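Local structure of flagellar pocket-related cytoskeletal protein (Trypanosoma brucei, 6SJQ) at residues 7-12 against 86-91; 13-18 against 96-101; 19-24 against 39-44; 60-65 against 92-97. The protein is a cytoskeletal protein of the trypanosome flagellar pocket collar, whose N-terminal ubiquitin-fold domain, described here, carries a long structured loop for protein binding. One frame throughout, in Å; residues are numbered along the deposited sequence. Where two conformers were deposited one is given.

From the N terminus, strand 6-14 opens two loops. Contact 1 closes the first by pairing residues 7-12 with strand 87-92, in parallel; contact 2 closes the second by bringing the 13-18 hairpin against the loop at 96-101. Contact 3, between strand 17-25 and helix 31-49, is nested inside both. Contact 4 opens after contact 3 has closed: its 60-65 segment lies within the loop of contact 1 and its 92-97 segment beyond it, so the two cross. Contacts 2 and 4 both close on the chain after strand 87-92, sharing Asn96 and Glu97. Together they tie the sheet to its helix and to the chain leaving strand 87-92.

Contact 1 (7-12 against 86-91); sequences LVQVAA and YCQLYV
Strands 7-12 and 87-91 run parallel, their short axes 29° apart and 4.6 Å at closest approach, with Gln9, Val10 and Ala11 paired to Gln88, Leu89 and Tyr90 through backbone bonds such as Leu89 N to Gln9 O (2.8 Å). Where the pairing begins, Gln9 lays its extended chain over Tyr86: CG sits 3.9 Å from the ring centroid, and the amide is stacked at 25° to the ring plane. Its NE2 donates to Tyr86 O at 2.9 Å, with that oxygen in the amide plane, which, with Asn20 on OE1, fixes the amide's rotation. Gln88 bends at chi2 (73°), bringing NE2 back to Leu89 O (3.1 Å); Ala11 N reaches the same oxygen from the opposite face of its plane. On the other side of the sheet Val8 CG1 meets Leu89 CD1, and Val10 CG1 packs on Val91 CG2. These are the central parallel strands of the ubiquitin fold. Strand 17-25 flanks residues 7-12, and its Asn20 takes polar ends of both Gln9 and Gln88; strand 63-68 borders residues 86-91, while helix 31-49 packs on Val10 and Leu89.

Contact 2 (13-18 against 96-101); sequences DIFNNK and NEWHKE
A beta-hairpin turn docks here on an irregular loop: the link between strands 6-14 and 17-25 meets residues 96-101, which follow strand 87-92, about 12 Å from the chain centre to the contact centre. Phe15 and His99 carry it. Phe15 N donates to His99 ND1 at 3.0 Å, nearly straight (171°) and in the imidazole plane, so ND1 acts as acceptor. The same imidazole turns its CE1 edge over the centre of the Phe15 ring, an edge-to-face pair with centroids 4.5 Å apart. With CG anti to the carbonyl carbon (chi1 -63°), the phenyl group also lies alongside Trp98, touching its CB with CE1. The turn itself is type I', from Ile14 to Asn17, closing the first hairpin of the ubiquitin fold, and His99 accepts the N-H of Phe15, the second residue of that turn. On the loop side an Asx turn helps hold His99: Asn96 OD1 accepts from both Trp98 N and His99 N, on one face of its amide plane. Two waters complete the seam, one joining Asn16 N to Lys100 O and the other joining Asn16 OD1 to that same carbonyl. Nearer the sheet, Asp13 packs CB against Lys100 O at 3.4 Å, while its carboxylate is gripped by Lys18 NZ, 2.8 Å from OD2 on the syn side, and by Tyr90 OH. His57 takes the remaining nitrogen of His99, NE2.

Contact 3 (19-24 against 39-44); sequences VNFELS and ETAFSN
Phe42 of the helix meets Val19 and Phe21 of strand 19-24 in the closely packed part of this buried contact, made almost wholly of apolar side chains. Its CE1 lies 3.6 Å from Phe21 CD2, and in the conformer given here Val19 CG2 touches the same atom. The Phe21 and Phe42 side chains run antiparallel past one another, ring centroids 5.7 Å apart and planes at 31°. The Phe42 torsion places CG beside the backbone N (chi1 -70°), and the ring, though it leaves the helix to one side, ends against the strand. This is the helix-on-sheet packing of the ubiquitin fold: helix 31-49 lies across the strands, its short axis 10.2 Å from that of residues 19-24 and their directions 136° apart. Packing is looser around Ala41, whose CB stands 4.0 Å from Phe21 CD2 and 4.3 Å from Leu23 CD2. Thr40 on the helix and Ser24 on the strand face solvent; Glu22, partly exposed and making no contact with residues 39-44, salt-bridges Lys111.

Contact 4 (60-65 against 92-97); sequences HSSKIK and FQPPNE
Ser62 N donates to Phe92 O (2.8 Å) and Phe92 N to Lys63 O (2.8 Å), two backbone bonds that bring the start of strand 63-68 against the end of strand 87-92. Beside them Gln93 stretches its side chain along the backbone of His60 and accepts His60 N on OE1 at 3.0 Å, a side-chain-to-backbone bond beyond the last backbone pair. Around this first shell, Pro94 CD and Gln93 CA each approach His60 O, the latter as a CA-H...O contact, and Ser62 CB lies near Pro94 CD. The Phe92 ring meets Lys63 O at its edge, in plane, and Lys65 runs its extended aliphatic chain obliquely past CE2 of that ring, with CE at 4.1 Å. Further out, Tyr90 packs edge-to-face with Phe92, and Phe59 and His99 touch Gln93. Asp76 holds the ammonium of Lys63 and Glu39 the hydroxyl of Ser61, while Asn96 ND2 bonds in plane to Pro94 O at 2.9 Å, bridging Pro95. Where these two inner strands of the ubiquitin-fold sheet meet at their ends, the chemistry implies a junction fastened mainly by polar backbone groups, with the Phe92 ring and lysine methylenes as its apolar, partly solvent-facing border.

Contact 1 (7-12 against 86-91)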
loop_
_atom_site.group_PDB
_atom_site.type_symbol
_atom_site.label_atom_id
_atom_site.label_comp_id
_atom_site.label_asym_id
_atom_site.label_seq_id
_atom_site.Cartn_x
_atom_site.Cartn_y
_atom_site.Cartn_z
ATOM N N LEU A 7 7.233 9.939 -6.383
ATOM C CA LEU A 7 7.208 8.580 -5.842
ATOM C C LEU A 7 6.534 8.574 -4.483
ATOM O O LEU A 7 6.661 9.536 -3.723
ATOM C CB LEU A 7 8.632 8.028 -5.689
ATOM C CG LEU A 7 9.397 8.108 -7.019
ATOM C CD1 LEU A 7 10.875 7.777 -6.854
ATOM C CD2 LEU A 7 8.768 7.180 -7.997
ATOM N N VAL A 8 5.808 7.490 -4.204
ATOM C CA VAL A 8 5.255 7.251 -2.878
ATOM C C VAL A 8 5.547 5.797 -2.502
ATOM O O VAL A 8 5.398 4.921 -3.336
ATOM C CB VAL A 8 3.725 7.466 -2.870
ATOM C CG1 VAL A 8 3.179 7.274 -1.461
ATOM C CG2 VAL A 8 3.375 8.871 -3.386
ATOM N N GLN A 9 5.966 5.531 -1.265
ATOM C CA GLN A 9 6.121 4.139 -0.798
ATOM C C GLN A 9 4.830 3.730 -0.130
ATOM O O GLN A 9 4.324 4.461 0.723
ATOM C CB GLN A 9 7.240 4.031 0.236
ATOM C CG GLN A 9 8.596 4.522 -0.236
ATOM C CD GLN A 9 9.613 4.478 0.883
ATOM O OE1 GLN A 9 10.127 3.407 1.227
ATOM N NE2 GLN A 9 9.877 5.637 1.497
ATOM N N VAL A 10 4.255 2.594 -0.530
ATOM C CA VAL A 10 3.005 2.134 0.072
ATOM C C VAL A 10 3.188 0.735 0.671
ATOM O O VAL A 10 3.585 -0.214 -0.028
ATOM C CB VAL A 10 1.864 2.147 -0.954
ATOM C CG1 VAL A 10 0.547 2.048 -0.252
ATOM C CG2 VAL A 10 1.907 3.438 -1.758
ATOM N N ALA A 11 2.915 0.621 1.965
ATOM C CA ALA A 11 3.083 -0.635 2.662
ATOM C C ALA A 11 1.748 -1.198 3.132
ATOM O O ALA A 11 0.776 -0.462 3.348
ATOM C CB ALA A 11 4.042 -0.461 3.856
ATOM N N ALA A 12 1.710 -2.526 3.268
ATOM C CA ALA A 12 0.550 -3.219 3.824
ATOM C C ALA A 12 0.967 -4.588 4.347
ATOM O O ALA A 12 2.046 -5.090 4.010
ATOM C CB ALA A 12 -0.558 -3.375 2.766
ATOM N N TYR A 86 8.544 10.474 -1.921
ATOM C CA TYR A 86 9.124 9.309 -1.282
ATOM C C TYR A 86 8.656 9.148 0.148
ATOM O O TYR A 86 9.276 8.422 0.924
ATOM C CB TYR A 86 10.661 9.261 -1.404
ATOM C CG TYR A 86 11.143 7.849 -1.659
ATOM C CD1 TYR A 86 11.744 7.108 -0.655
ATOM C CD2 TYR A 86 10.949 7.244 -2.892
ATOM C CE1 TYR A 86 12.160 5.803 -0.880
ATOM C CE2 TYR A 86 11.369 5.942 -3.130
ATOM C CZ TYR A 86 11.975 5.227 -2.120
ATOM O OH TYR A 86 12.380 3.927 -2.353
ATOM N N CYS A 87 7.540 9.786 0.487
ATOM C CA CYS A 87 6.948 9.565 1.800
ATOM C C CYS A 87 6.468 8.110 1.922
ATOM O O CYS A 87 6.281 7.420 0.921
ATOM C CB CYS A 87 5.830 10.564 2.086
ATOM S SG CYS A 87 4.276 10.302 1.193
ATOM N N GLN A 88 6.334 7.646 3.169
ATOM C CA GLN A 88 5.887 6.292 3.456
ATOM C C GLN A 88 4.433 6.268 3.921
ATOM O O GLN A 88 4.070 6.949 4.880
ATOM C CB GLN A 88 6.756 5.675 4.558
ATOM C CG GLN A 88 6.345 4.234 4.882
ATOM C CD GLN A 88 6.748 3.270 3.794
ATOM O OE1 GLN A 88 7.947 3.101 3.488
ATOM N NE2 GLN A 88 5.751 2.648 3.165
ATOM N N LEU A 89 3.605 5.484 3.230
ATOM C CA LEU A 89 2.206 5.257 3.602
ATOM C C LEU A 89 1.997 3.822 4.093
ATOM O O LEU A 89 2.724 2.902 3.712
ATOM C CB LEU A 89 1.280 5.489 2.392
ATOM C CG LEU A 89 1.376 6.821 1.646
ATOM C CD1 LEU A 89 0.293 6.878 0.574
ATOM C CD2 LEU A 89 1.233 7.975 2.609
ATOM N N TYR A 90 1.002 3.626 4.950
ATOM C CA TYR A 90 0.567 2.278 5.301
ATOM C C TYR A 90 -0.931 2.184 5.057
ATOM O O TYR A 90 -1.686 3.079 5.443
ATOM C CB TYR A 90 0.864 1.972 6.762
ATOM C CG TYR A 90 0.465 0.567 7.152
ATOM C CD1 TYR A 90 1.320 -0.508 6.941
ATOM C CD2 TYR A 90 -0.772 0.314 7.724
ATOM C CE1 TYR A 90 0.951 -1.803 7.308
ATOM C CE2 TYR A 90 -1.139 -0.967 8.093
ATOM C CZ TYR A 90 -0.275 -2.011 7.889
ATOM O OH TYR A 90 -0.675 -3.281 8.254
ATOM N N VAL A 91 -1.378 1.102 4.442
ATOM C CA VAL A 91 -2.787 0.994 4.079
ATOM C C VAL A 91 -3.444 -0.159 4.834
ATOM O O VAL A 91 -2.973 -1.307 4.761
ATOM C CB VAL A 91 -2.949 0.794 2.563
ATOM C CG1 VAL A 91 -4.437 0.823 2.184
ATOM C CG2 VAL A 91 -2.209 1.871 1.821
#

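Contact 2 (13-18 against 96-101)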
loop_
_atom_site.group_PDB
_atom_site.type_symbol
_atom_site.label_atom_id
_atom_site.label_comp_id
_atom_site.label_asym_id
_atom_site.label_seq_id
_atom_site.Cartn_x
_atom_site.Cartn_y
_atom_site.Cartn_z
ATOM N N ASP A 13 0.106 -5.189 5.159
ATOM C CA ASP A 13 0.339 -6.567 5.575
ATOM C C ASP A 13 -0.409 -7.539 4.683
ATOM O O ASP A 13 -1.637 -7.539 4.649
ATOM C CB ASP A 13 -0.018 -6.760 7.047
ATOM C CG ASP A 13 1.040 -6.175 7.961
ATOM O OD1 ASP A 13 2.158 -6.728 7.990
ATOM O OD2 ASP A 13 0.777 -5.147 8.624
ATOM N N ILE A 14 0.344 -8.354 3.947
ATOM C CA ILE A 14 -0.257 -9.337 3.043
ATOM C C ILE A 14 0.174 -10.762 3.431
ATOM O O ILE A 14 1.359 -11.100 3.379
ATOM C CB ILE A 14 0.133 -9.058 1.571
ATOM C CG1 ILE A 14 -0.122 -7.579 1.185
ATOM C CG2 ILE A 14 -0.567 -10.037 0.635
ATOM C CD1 ILE A 14 -1.584 -7.166 1.014
ATOM N N PHE A 15 -0.794 -11.587 3.803
ATOM C CA PHE A 15 -0.534 -12.945 4.328
ATOM C C PHE A 15 0.595 -13.013 5.345
ATOM O O PHE A 15 1.506 -13.822 5.193
ATOM C CB PHE A 15 -0.201 -13.919 3.194
ATOM C CG PHE A 15 -1.308 -14.106 2.221
ATOM C CD1 PHE A 15 -2.505 -14.675 2.618
ATOM C CD2 PHE A 15 -1.149 -13.733 0.901
ATOM C CE1 PHE A 15 -3.545 -14.856 1.714
ATOM C CE2 PHE A 15 -2.178 -13.923 -0.024
ATOM C CZ PHE A 15 -3.380 -14.479 0.384
ATOM N N ASN A 16 0.553 -12.160 6.359
ATOM C CA ASN A 16 1.595 -12.188 7.397
ATOM C C ASN A 16 3.017 -11.822 6.939
ATOM O O ASN A 16 3.995 -12.193 7.590
ATOM C CB ASN A 16 1.619 -13.548 8.123
ATOM C CG ASN A 16 0.517 -13.687 9.156
ATOM O OD1 ASN A 16 0.224 -12.751 9.904
ATOM N ND2 ASN A 16 -0.089 -14.870 9.214
ATOM N N ASN A 17 3.136 -11.112 5.820
ATOM C CA ASN A 17 4.400 -10.456 5.477
ATOM C C ASN A 17 4.120 -8.979 5.282
ATOM O O ASN A 17 3.083 -8.623 4.736
ATOM C CB ASN A 17 4.994 -11.037 4.195
ATOM C CG ASN A 17 5.400 -12.488 4.345
ATOM O OD1 ASN A 17 4.786 -13.381 3.759
ATOM N ND2 ASN A 17 6.439 -12.733 5.137
ATOM N N LYS A 18 5.034 -8.117 5.725
ATOM C CA LYS A 18 4.926 -6.691 5.436
ATOM C C LYS A 18 5.495 -6.450 4.051
ATOM O O LYS A 18 6.633 -6.818 3.769
ATOM C CB LYS A 18 5.770 -5.892 6.423
ATOM C CG LYS A 18 5.028 -5.364 7.609
ATOM C CD LYS A 18 4.306 -4.074 7.285
ATOM C CE LYS A 18 3.791 -3.485 8.577
ATOM N NZ LYS A 18 3.382 -4.571 9.518
ATOM N N ASN A 96 -10.659 -9.064 8.093
ATOM C CA ASN A 96 -10.803 -10.167 7.150
ATOM C C ASN A 96 -9.996 -11.363 7.639
ATOM O O ASN A 96 -9.174 -11.221 8.551
ATOM C CB ASN A 96 -10.308 -9.730 5.766
ATOM C CG ASN A 96 -8.830 -9.422 5.762
ATOM O OD1 ASN A 96 -8.000 -10.303 5.503
ATOM N ND2 ASN A 96 -8.486 -8.170 6.079
ATOM N N GLU A 97 -10.184 -12.519 6.995
ATOM C CA GLU A 97 -9.624 -13.797 7.448
ATOM C C GLU A 97 -8.133 -14.006 7.199
ATOM O O GLU A 97 -7.500 -14.846 7.844
ATOM C CB GLU A 97 -10.328 -14.960 6.726
ATOM C CG GLU A 97 -11.850 -14.953 6.725
ATOM C CD GLU A 97 -12.424 -16.056 5.835
ATOM O OE1 GLU A 97 -11.966 -17.218 5.939
ATOM O OE2 GLU A 97 -13.323 -15.758 5.019
ATOM N N TRP A 98 -7.580 -13.293 6.224
ATOM C CA TRP A 98 -6.271 -13.671 5.704
ATOM C C TRP A 98 -5.172 -12.692 6.002
ATOM O O TRP A 98 -4.007 -13.079 6.033
ATOM C CB TRP A 98 -6.353 -13.904 4.193
ATOM C CG TRP A 98 -7.430 -14.852 3.852
ATOM C CD1 TRP A 98 -7.472 -16.184 4.154
ATOM C CD2 TRP A 98 -8.643 -14.556 3.166
ATOM N NE1 TRP A 98 -8.636 -16.732 3.689
ATOM C CE2 TRP A 98 -9.378 -15.752 3.075
ATOM C CE3 TRP A 98 -9.187 -13.389 2.616
ATOM C CZ2 TRP A 98 -10.620 -15.823 2.450
ATOM C CZ3 TRP A 98 -10.416 -13.458 1.997
ATOM C CH2 TRP A 98 -11.122 -14.666 1.919
ATOM N N HIS A 99 -5.533 -11.431 6.219
ATOM C CA HIS A 99 -4.536 -10.378 6.346
ATOM C C HIS A 99 -4.712 -9.619 7.642
ATOM O O HIS A 99 -5.697 -8.900 7.818
ATOM C CB HIS A 99 -4.626 -9.417 5.156
ATOM C CG HIS A 99 -4.673 -10.122 3.834
ATOM N ND1 HIS A 99 -3.583 -10.763 3.297
ATOM C CD2 HIS A 99 -5.699 -10.322 2.970
ATOM C CE1 HIS A 99 -3.927 -11.328 2.148
ATOM N NE2 HIS A 99 -5.197 -11.065 1.924
ATOM N N LYS A 100 -3.759 -9.785 8.551
ATOM C CA LYS A 100 -3.832 -9.092 9.825
ATOM C C LYS A 100 -2.596 -8.241 10.056
ATOM O O LYS A 100 -1.514 -8.523 9.522
ATOM C CB LYS A 100 -4.074 -10.066 10.987
ATOM C CG LYS A 100 -3.429 -11.435 10.836
ATOM C CD LYS A 100 -4.415 -12.460 10.285
ATOM C CE LYS A 100 -3.861 -13.885 10.422
ATOM N NZ LYS A 100 -4.627 -14.897 9.625
ATOM N N GLU A 101 -2.781 -7.181 10.834
ATOM C CA GLU A 101 -1.720 -6.238 11.116
ATOM C C GLU A 101 -0.601 -6.899 11.900
ATOM O O GLU A 101 -0.834 -7.814 12.695
ATOM C CB GLU A 101 -2.270 -5.031 11.883
ATOM C CG GLU A 101 -3.236 -4.165 11.076
ATOM C CD GLU A 101 -4.635 -4.764 10.965
ATOM O OE1 GLU A 101 -4.857 -5.886 11.477
ATOM O OE2 GLU A 101 -5.516 -4.114 10.361
HETATM O O HOH W 1 -1.594 -9.786 6.899
HETATM O O HOH W 2 0.543 -10.170 9.759
#

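Contact 3 (19-24 against 39-44)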
loop_
_atom_site.group_PDB
_atom_site.type_symbol
_atom_site.label_atom_id
_atom_site.label_comp_id
_atom_site.label_asym_id
_atom_site.label_seq_id
_atom_site.Cartn_x
_atom_site.Cartn_y
_atom_site.Cartn_z
ATOM N N VAL A 19 4.708 -5.845 3.172
ATOM C CA VAL A 19 5.214 -5.559 1.835
ATOM C C VAL A 19 5.289 -4.053 1.683
ATOM O O VAL A 19 4.573 -3.311 2.351
ATOM C CB VAL A 19 4.355 -6.182 0.719
ATOM C CG1 VAL A 19 4.265 -7.705 0.894
ATOM C CG2 VAL A 19 2.976 -5.572 0.700
ATOM N N ASN A 20 6.212 -3.586 0.849
ATOM C CA ASN A 20 6.371 -2.151 0.635
ATOM C C ASN A 20 6.661 -1.940 -0.831
ATOM O O ASN A 20 7.663 -2.455 -1.344
ATOM C CB ASN A 20 7.527 -1.591 1.461
ATOM C CG ASN A 20 7.507 -0.073 1.533
ATOM O OD1 ASN A 20 6.463 0.543 1.318
ATOM N ND2 ASN A 20 8.656 0.539 1.871
ATOM N N PHE A 21 5.782 -1.194 -1.510
ATOM C CA PHE A 21 5.926 -0.913 -2.936
ATOM C C PHE A 21 6.213 0.553 -3.251
ATOM O O PHE A 21 5.608 1.476 -2.669
ATOM C CB PHE A 21 4.651 -1.332 -3.689
ATOM C CG PHE A 21 4.413 -2.815 -3.707
ATOM C CD1 PHE A 21 5.463 -3.701 -3.909
ATOM C CD2 PHE A 21 3.127 -3.327 -3.543
ATOM C CE1 PHE A 21 5.240 -5.066 -3.938
ATOM C CE2 PHE A 21 2.894 -4.688 -3.561
ATOM C CZ PHE A 21 3.956 -5.564 -3.776
ATOM N N GLU A 22 7.134 0.764 -4.190
ATOM C CA GLU A 22 7.386 2.102 -4.731
ATOM C C GLU A 22 6.406 2.355 -5.865
ATOM O O GLU A 22 6.444 1.656 -6.885
ATOM C CB GLU A 22 8.819 2.143 -5.264
ATOM C CG GLU A 22 9.324 3.503 -5.648
ATOM C CD GLU A 22 10.755 3.416 -6.141
ATOM O OE1 GLU A 22 11.670 3.313 -5.295
ATOM O OE2 GLU A 22 10.954 3.410 -7.372
ATOM N N LEU A 23 5.497 3.319 -5.698
ATOM C CA LEU A 23 4.540 3.644 -6.756
ATOM C C LEU A 23 4.983 4.947 -7.390
ATOM O O LEU A 23 5.422 5.865 -6.689
ATOM C CB LEU A 23 3.127 3.779 -6.171
ATOM C CG LEU A 23 2.563 2.538 -5.467
ATOM C CD1 LEU A 23 1.087 2.774 -5.155
ATOM C CD2 LEU A 23 2.711 1.299 -6.353
ATOM N N SER A 24 4.919 5.029 -8.716
ATOM C CA SER A 24 5.377 6.207 -9.457
ATOM C C SER A 24 4.197 6.935 -10.101
ATOM O O SER A 24 3.278 6.297 -10.628
ATOM C CB SER A 24 6.373 5.807 -10.558
ATOM O OG SER A 24 7.560 5.249 -10.019
ATOM N N GLU A 39 -4.496 -0.163 -4.411
ATOM C CA GLU A 39 -5.362 -1.348 -4.409
ATOM C C GLU A 39 -5.032 -2.298 -5.557
ATOM O O GLU A 39 -5.070 -3.525 -5.399
ATOM C CB GLU A 39 -6.856 -0.951 -4.418
ATOM C CG GLU A 39 -7.318 -0.371 -3.103
ATOM C CD GLU A 39 -8.793 -0.025 -3.097
ATOM O OE1 GLU A 39 -9.385 0.140 -4.184
ATOM O OE2 GLU A 39 -9.361 0.096 -1.992
ATOM N N THR A 40 -4.684 -1.743 -6.708
ATOM C CA THR A 40 -4.294 -2.565 -7.835
ATOM C C THR A 40 -3.007 -3.323 -7.495
ATOM O O THR A 40 -2.940 -4.546 -7.680
ATOM C CB THR A 40 -4.078 -1.721 -9.100
ATOM O OG1 THR A 40 -5.346 -1.192 -9.515
ATOM C CG2 THR A 40 -3.483 -2.579 -10.225
ATOM N N ALA A 41 -2.003 -2.615 -6.977
ATOM C CA ALA A 41 -0.708 -3.254 -6.672
ATOM C C ALA A 41 -0.853 -4.347 -5.614
ATOM O O ALA A 41 -0.304 -5.440 -5.751
ATOM C CB ALA A 41 0.306 -2.216 -6.225
ATOM N N PHE A 42 -1.604 -4.062 -4.556
ATOM C CA PHE A 42 -1.758 -5.044 -3.482
ATOM C C PHE A 42 -2.647 -6.212 -3.912
ATOM O O PHE A 42 -2.464 -7.335 -3.432
ATOM C CB PHE A 42 -2.306 -4.372 -2.212
ATOM C CG PHE A 42 -1.321 -3.439 -1.531
ATOM C CD1 PHE A 42 0.005 -3.804 -1.339
ATOM C CD2 PHE A 42 -1.737 -2.206 -1.070
ATOM C CE1 PHE A 42 0.901 -2.919 -0.703
ATOM C CE2 PHE A 42 -0.857 -1.331 -0.428
ATOM C CZ PHE A 42 0.458 -1.688 -0.252
ATOM N N SER A 43 -3.613 -5.950 -4.795
ATOM C CA SER A 43 -4.476 -7.026 -5.294
ATOM C C SER A 43 -3.626 -7.933 -6.145
ATOM O O SER A 43 -3.775 -9.160 -6.080
ATOM C CB SER A 43 -5.665 -6.511 -6.097
ATOM O OG SER A 43 -6.608 -5.854 -5.262
ATOM N N ASN A 44 -2.714 -7.345 -6.920
ATOM C CA ASN A 44 -1.782 -8.149 -7.714
ATOM C C ASN A 44 -0.868 -8.982 -6.837
ATOM O O ASN A 44 -0.599 -10.145 -7.152
ATOM C CB ASN A 44 -0.967 -7.295 -8.681
ATOM C CG ASN A 44 -1.801 -6.806 -9.848
ATOM O OD1 ASN A 44 -2.882 -7.352 -10.121
ATOM N ND2 ASN A 44 -1.311 -5.776 -10.547
#

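Contact 4 (60-65 against 92-97)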
loop_
_atom_site.group_PDB
_atom_site.type_symbol
_atom_site.label_atom_id
_atom_site.label_comp_id
_atom_site.label_asym_id
_atom_site.label_seq_id
_atom_site.Cartn_x
_atom_site.Cartn_y
_atom_site.Cartn_z
ATOM N N HIS A 60 -8.801 -4.374 -0.304
ATOM C CA HIS A 60 -9.707 -3.241 -0.127
ATOM C C HIS A 60 -9.156 -2.304 0.935
ATOM O O HIS A 60 -9.021 -2.695 2.094
ATOM C CB HIS A 60 -11.081 -3.740 0.302
ATOM C CG HIS A 60 -11.698 -4.707 -0.661
ATOM N ND1 HIS A 60 -12.201 -4.317 -1.886
ATOM C CD2 HIS A 60 -11.893 -6.043 -0.580
ATOM C CE1 HIS A 60 -12.682 -5.375 -2.516
ATOM N NE2 HIS A 60 -12.511 -6.434 -1.747
ATOM N N SER A 61 -8.869 -1.069 0.545
ATOM C CA SER A 61 -8.327 -0.079 1.475
ATOM C C SER A 61 -9.420 0.485 2.382
ATOM O O SER A 61 -10.513 0.817 1.920
ATOM C CB SER A 61 -7.711 1.058 0.686
ATOM O OG SER A 61 -8.733 1.800 0.049
ATOM N N SER A 62 -9.136 0.588 3.680
ATOM C CA SER A 62 -10.113 1.121 4.638
ATOM C C SER A 62 -9.657 2.417 5.314
ATOM O O SER A 62 -10.482 3.249 5.693
ATOM C CB SER A 62 -10.466 0.083 5.706
ATOM O OG SER A 62 -9.321 -0.341 6.428
ATOM N N LYS A 63 -8.346 2.557 5.499
ATOM C CA LYS A 63 -7.724 3.756 6.070
ATOM C C LYS A 63 -6.299 3.801 5.556
ATOM O O LYS A 63 -5.633 2.765 5.491
ATOM C CB LYS A 63 -7.653 3.717 7.597
ATOM C CG LYS A 63 -6.903 4.942 8.164
ATOM C CD LYS A 63 -6.702 4.896 9.670
ATOM C CE LYS A 63 -8.022 5.034 10.422
ATOM N NZ LYS A 63 -8.622 6.399 10.316
ATOM N N ILE A 64 -5.834 4.991 5.187
ATOM C CA ILE A 64 -4.454 5.158 4.773
ATOM C C ILE A 64 -3.814 6.112 5.762
ATOM O O ILE A 64 -4.372 7.175 6.046
ATOM C CB ILE A 64 -4.357 5.747 3.351
ATOM C CG1 ILE A 64 -4.964 4.763 2.336
ATOM C CG2 ILE A 64 -2.907 5.996 2.982
ATOM C CD1 ILE A 64 -4.933 5.263 0.897
ATOM N N LYS A 65 -2.662 5.725 6.304
ATOM C CA LYS A 65 -1.860 6.651 7.103
ATOM C C LYS A 65 -0.544 6.989 6.419
ATOM O O LYS A 65 -0.014 6.196 5.649
ATOM C CB LYS A 65 -1.567 6.045 8.472
ATOM C CG LYS A 65 -2.806 5.853 9.327
ATOM C CD LYS A 65 -2.416 5.548 10.749
ATOM C CE LYS A 65 -3.638 5.316 11.605
ATOM N NZ LYS A 65 -3.194 5.061 13.006
ATOM N N PHE A 92 -4.517 0.150 5.576
ATOM C CA PHE A 92 -5.280 -0.878 6.278
ATOM C C PHE A 92 -6.370 -1.434 5.369
ATOM O O PHE A 92 -6.756 -0.799 4.365
ATOM C CB PHE A 92 -5.965 -0.295 7.526
ATOM C CG PHE A 92 -5.009 0.113 8.618
ATOM C CD1 PHE A 92 -4.759 -0.732 9.686
ATOM C CD2 PHE A 92 -4.361 1.347 8.575
ATOM C CE1 PHE A 92 -3.881 -0.369 10.691
ATOM C CE2 PHE A 92 -3.480 1.718 9.583
ATOM C CZ PHE A 92 -3.239 0.861 10.635
ATOM N N GLN A 93 -6.854 -2.620 5.732
ATOM C CA GLN A 93 -8.077 -3.191 5.150
ATOM C C GLN A 93 -9.139 -3.391 6.231
ATOM O O GLN A 93 -8.813 -3.448 7.421
ATOM C CB GLN A 93 -7.790 -4.558 4.538
ATOM C CG GLN A 93 -6.770 -4.579 3.407
ATOM C CD GLN A 93 -6.761 -5.923 2.687
ATOM O OE1 GLN A 93 -7.602 -6.182 1.810
ATOM N NE2 GLN A 93 -5.812 -6.788 3.051
ATOM N N PRO A 94 -10.418 -3.525 5.829
ATOM C CA PRO A 94 -11.412 -3.887 6.851
ATOM C C PRO A 94 -11.059 -5.264 7.383
ATOM O O PRO A 94 -10.365 -6.000 6.688
ATOM C CB PRO A 94 -12.722 -3.974 6.056
ATOM C CG PRO A 94 -12.486 -3.169 4.813
ATOM C CD PRO A 94 -11.023 -3.330 4.500
ATOM N N PRO A 95 -11.513 -5.617 8.602
ATOM C CA PRO A 95 -11.229 -6.946 9.163
ATOM C C PRO A 95 -11.562 -8.095 8.196
ATOM O O PRO A 95 -12.610 -8.084 7.551
ATOM C CB PRO A 95 -12.153 -7.005 10.389
ATOM C CG PRO A 95 -12.235 -5.576 10.846
ATOM C CD PRO A 95 -12.225 -4.749 9.559
ATOM N N ASN A 96 -10.659 -9.064 8.093
ATOM C CA ASN A 96 -10.803 -10.167 7.150
ATOM C C ASN A 96 -9.996 -11.363 7.639
ATOM O O ASN A 96 -9.174 -11.221 8.551
ATOM C CB ASN A 96 -10.308 -9.730 5.766
ATOM C CG ASN A 96 -8.830 -9.422 5.762
ATOM O OD1 ASN A 96 -8.000 -10.303 5.503
ATOM N ND2 ASN A 96 -8.486 -8.170 6.079
ATOM N N GLU A 97 -10.184 -12.519 6.995
ATOM C CA GLU A 97 -9.624 -13.797 7.448
ATOM C C GLU A 97 -8.133 -14.006 7.199
ATOM O O GLU A 97 -7.500 -14.846 7.844
ATOM C CB GLU A 97 -10.328 -14.960 6.726
ATOM C CG GLU A 97 -11.850 -14.953 6.725
ATOM C CD GLU A 97 -12.424 -16.056 5.835
ATOM O OE1 GLU A 97 -11.966 -17.218 5.939
ATOM O OE2 GLU A 97 -13.323 -15.758 5.019
#